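Local atomic coordinates of Dmd discriminator of mRNA degradation (Enterobacteria phage RB69, PDB entry 5I8J), a protein that probably acts as a phage antitoxin that counters the bacterial toxin RnlA and so protects phage mRNA from degradation. Residues E31-E34 with W35-Q39. Sequence-based numbering, arbitrary orientation.
Sequences EEIE and WVTVQ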
loop_
_atom_site.group_PDB
_atom_site.type_symbol
_atom_site.label_atom_id
_atom_site.label_comp_id
_atom_site.label_asym_id
_atom_site.label_seq_id
_atom_site.Cartn_x
_atom_site.Cartn_y
_atom_site.Cartn_z
ATOM N N GLU A 31 3.980 -19.447 4.047
ATOM C CA GLU A 31 5.388 -19.552 3.714
ATOM C C GLU A 31 5.702 -18.818 2.413
ATOM O O GLU A 31 6.667 -18.054 2.349
ATOM C CB GLU A 31 5.822 -21.012 3.616
ATOM C CG GLU A 31 7.247 -21.155 3.126
ATOM C CD GLU A 31 7.834 -22.516 3.404
ATOM O OE1 GLU A 31 7.065 -23.495 3.524
ATOM O OE2 GLU A 31 9.075 -22.602 3.485
ATOM N N GLU A 32 4.876 -19.018 1.387
ATOM C CA GLU A 32 5.106 -18.328 0.127
ATOM C C GLU A 32 5.036 -16.815 0.277
ATOM O O GLU A 32 5.860 -16.095 -0.265
ATOM C CB GLU A 32 4.102 -18.769 -0.941
ATOM C CG GLU A 32 4.344 -18.051 -2.262
ATOM C CD GLU A 32 3.329 -18.380 -3.321
ATOM O OE1 GLU A 32 2.209 -18.780 -2.962
ATOM O OE2 GLU A 32 3.656 -18.218 -4.515
ATOM N N ILE A 33 4.033 -16.339 0.995
ATOM C CA ILE A 33 3.860 -14.901 1.180
ATOM C C ILE A 33 5.090 -14.303 1.862
ATOM O O ILE A 33 5.615 -13.265 1.433
ATOM C CB ILE A 33 2.599 -14.598 2.001
ATOM C CG1 ILE A 33 1.356 -15.051 1.229
ATOM C CG2 ILE A 33 2.500 -13.111 2.291
ATOM C CD1 ILE A 33 0.098 -15.104 2.066
ATOM N N GLU A 34 5.567 -14.974 2.907
ATOM C CA GLU A 34 6.752 -14.476 3.613
ATOM C C GLU A 34 7.993 -14.485 2.722
ATOM O O GLU A 34 8.766 -13.514 2.707
ATOM C CB GLU A 34 6.999 -15.291 4.890
ATOM C CG GLU A 34 5.951 -15.043 5.975
ATOM C CD GLU A 34 6.252 -15.773 7.282
ATOM O OE1 GLU A 34 7.374 -16.288 7.448
ATOM O OE2 GLU A 34 5.357 -15.820 8.147
ATOM N N TRP A 35 8.200 -15.580 1.990
ATOM C CA TRP A 35 9.377 -15.697 1.125
ATOM C C TRP A 35 9.353 -14.621 0.041
ATOM O O TRP A 35 10.353 -13.968 -0.225
ATOM C CB TRP A 35 9.473 -17.092 0.476
ATOM C CG TRP A 35 10.822 -17.310 -0.138
ATOM C CD1 TRP A 35 11.914 -17.869 0.464
ATOM C CD2 TRP A 35 11.247 -16.911 -1.449
ATOM N NE1 TRP A 35 12.985 -17.864 -0.400
ATOM C CE2 TRP A 35 12.603 -17.282 -1.578
ATOM C CE3 TRP A 35 10.611 -16.289 -2.529
ATOM C CZ2 TRP A 35 13.333 -17.054 -2.745
ATOM C CZ3 TRP A 35 11.341 -16.070 -3.693
ATOM C CH2 TRP A 35 12.685 -16.444 -3.787
ATOM N N VAL A 36 8.195 -14.439 -0.579
ATOM C CA VAL A 36 8.050 -13.446 -1.635
ATOM C C VAL A 36 8.327 -12.054 -1.068
ATOM O O VAL A 36 8.997 -11.236 -1.714
ATOM C CB VAL A 36 6.645 -13.518 -2.278
ATOM C CG1 VAL A 36 6.377 -12.309 -3.160
ATOM C CG2 VAL A 36 6.541 -14.791 -3.100
ATOM N N THR A 37 7.866 -11.814 0.152
ATOM C CA THR A 37 8.085 -10.517 0.806
ATOM C C THR A 37 9.569 -10.282 1.048
ATOM O O THR A 37 10.107 -9.214 0.738
ATOM C CB THR A 37 7.323 -10.422 2.136
ATOM O OG1 THR A 37 5.916 -10.575 1.887
ATOM C CG2 THR A 37 7.566 -9.059 2.801
ATOM N N VAL A 38 10.237 -11.296 1.589
ATOM C CA VAL A 38 11.653 -11.179 1.897
ATOM C C VAL A 38 12.449 -10.966 0.625
ATOM O O VAL A 38 13.359 -10.141 0.587
ATOM C CB VAL A 38 12.162 -12.419 2.650
ATOM C CG1 VAL A 38 13.692 -12.435 2.718
ATOM C CG2 VAL A 38 11.531 -12.477 4.032
ATOM N N GLN A 39 12.101 -11.701 -0.426
ATOM C CA GLN A 39 12.815 -11.573 -1.690
ATOM C C GLN A 39 12.634 -10.183 -2.284
ATOM O O GLN A 39 13.596 -9.553 -2.718
ATOM C CB GLN A 39 12.337 -12.645 -2.677
ATOM C CG GLN A 39 12.914 -12.521 -4.087
ATOM C CD GLN A 39 14.402 -12.820 -4.179
ATOM O OE1 GLN A 39 15.070 -13.089 -3.181
ATOM N NE2 GLN A 39 14.926 -12.774 -5.394
#
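This is a local contact between successive turns of one helix, in which Thr-37 bonds twice to the carbonyl of Ile-33; 31-34 and 35-39 follow one another in the N-terminal part of helix 30-44. The alpha-helical ladder is regular: Trp-35 N donates to Glu-31 O, Val-36 N to Glu-32 O and Val-38 N to Glu-34 O, all in nearly straight N-H...O bonds. At the Ile-33 step the bond is more bent, 151°, with Thr-37 N 3.0 Å from Ile-33 O. The same oxygen also accepts the Thr-37 hydroxyl, OG1 to O being 2.7 Å, and the two donors arrive from opposite faces of the carbonyl plane. The hydroxyl lies well off that plane, tilted by 35°. Its torsion explains the reach: OG1 stands beside the backbone N of Thr-37 (chi1 -60°), directed back at the preceding turn. The hydroxyl of this buried residue thus finds an acceptor within its own helix.

Val-36 sets its CG2 against the previous turn, 3.2 Å from Glu-32 O and 4.0 Å from Glu-32 CG. The Val-36 and Glu-32 side chains lie alongside each other with the same heading, an aliphatic i to i+4 contact. Val-38, two residues further along, places its CG2 in the same way, 3.2 Å from Glu-34 O. The carboxylate of Glu-34 turns back along the helix, where OE2 forms a salt bridge with Arg-30.

The helix packs on the four-stranded antiparallel sheet: Ile-33 touches Leu-26 of strand 19-26 and Ile-52 of strand 46-52, while Thr-37 meets Phe-10, Ala-50, Phe-58 and Ala-60 on strands 6-14, 46-52 and 55-61, and Phe-58 also touches Glu-34 and Val-38.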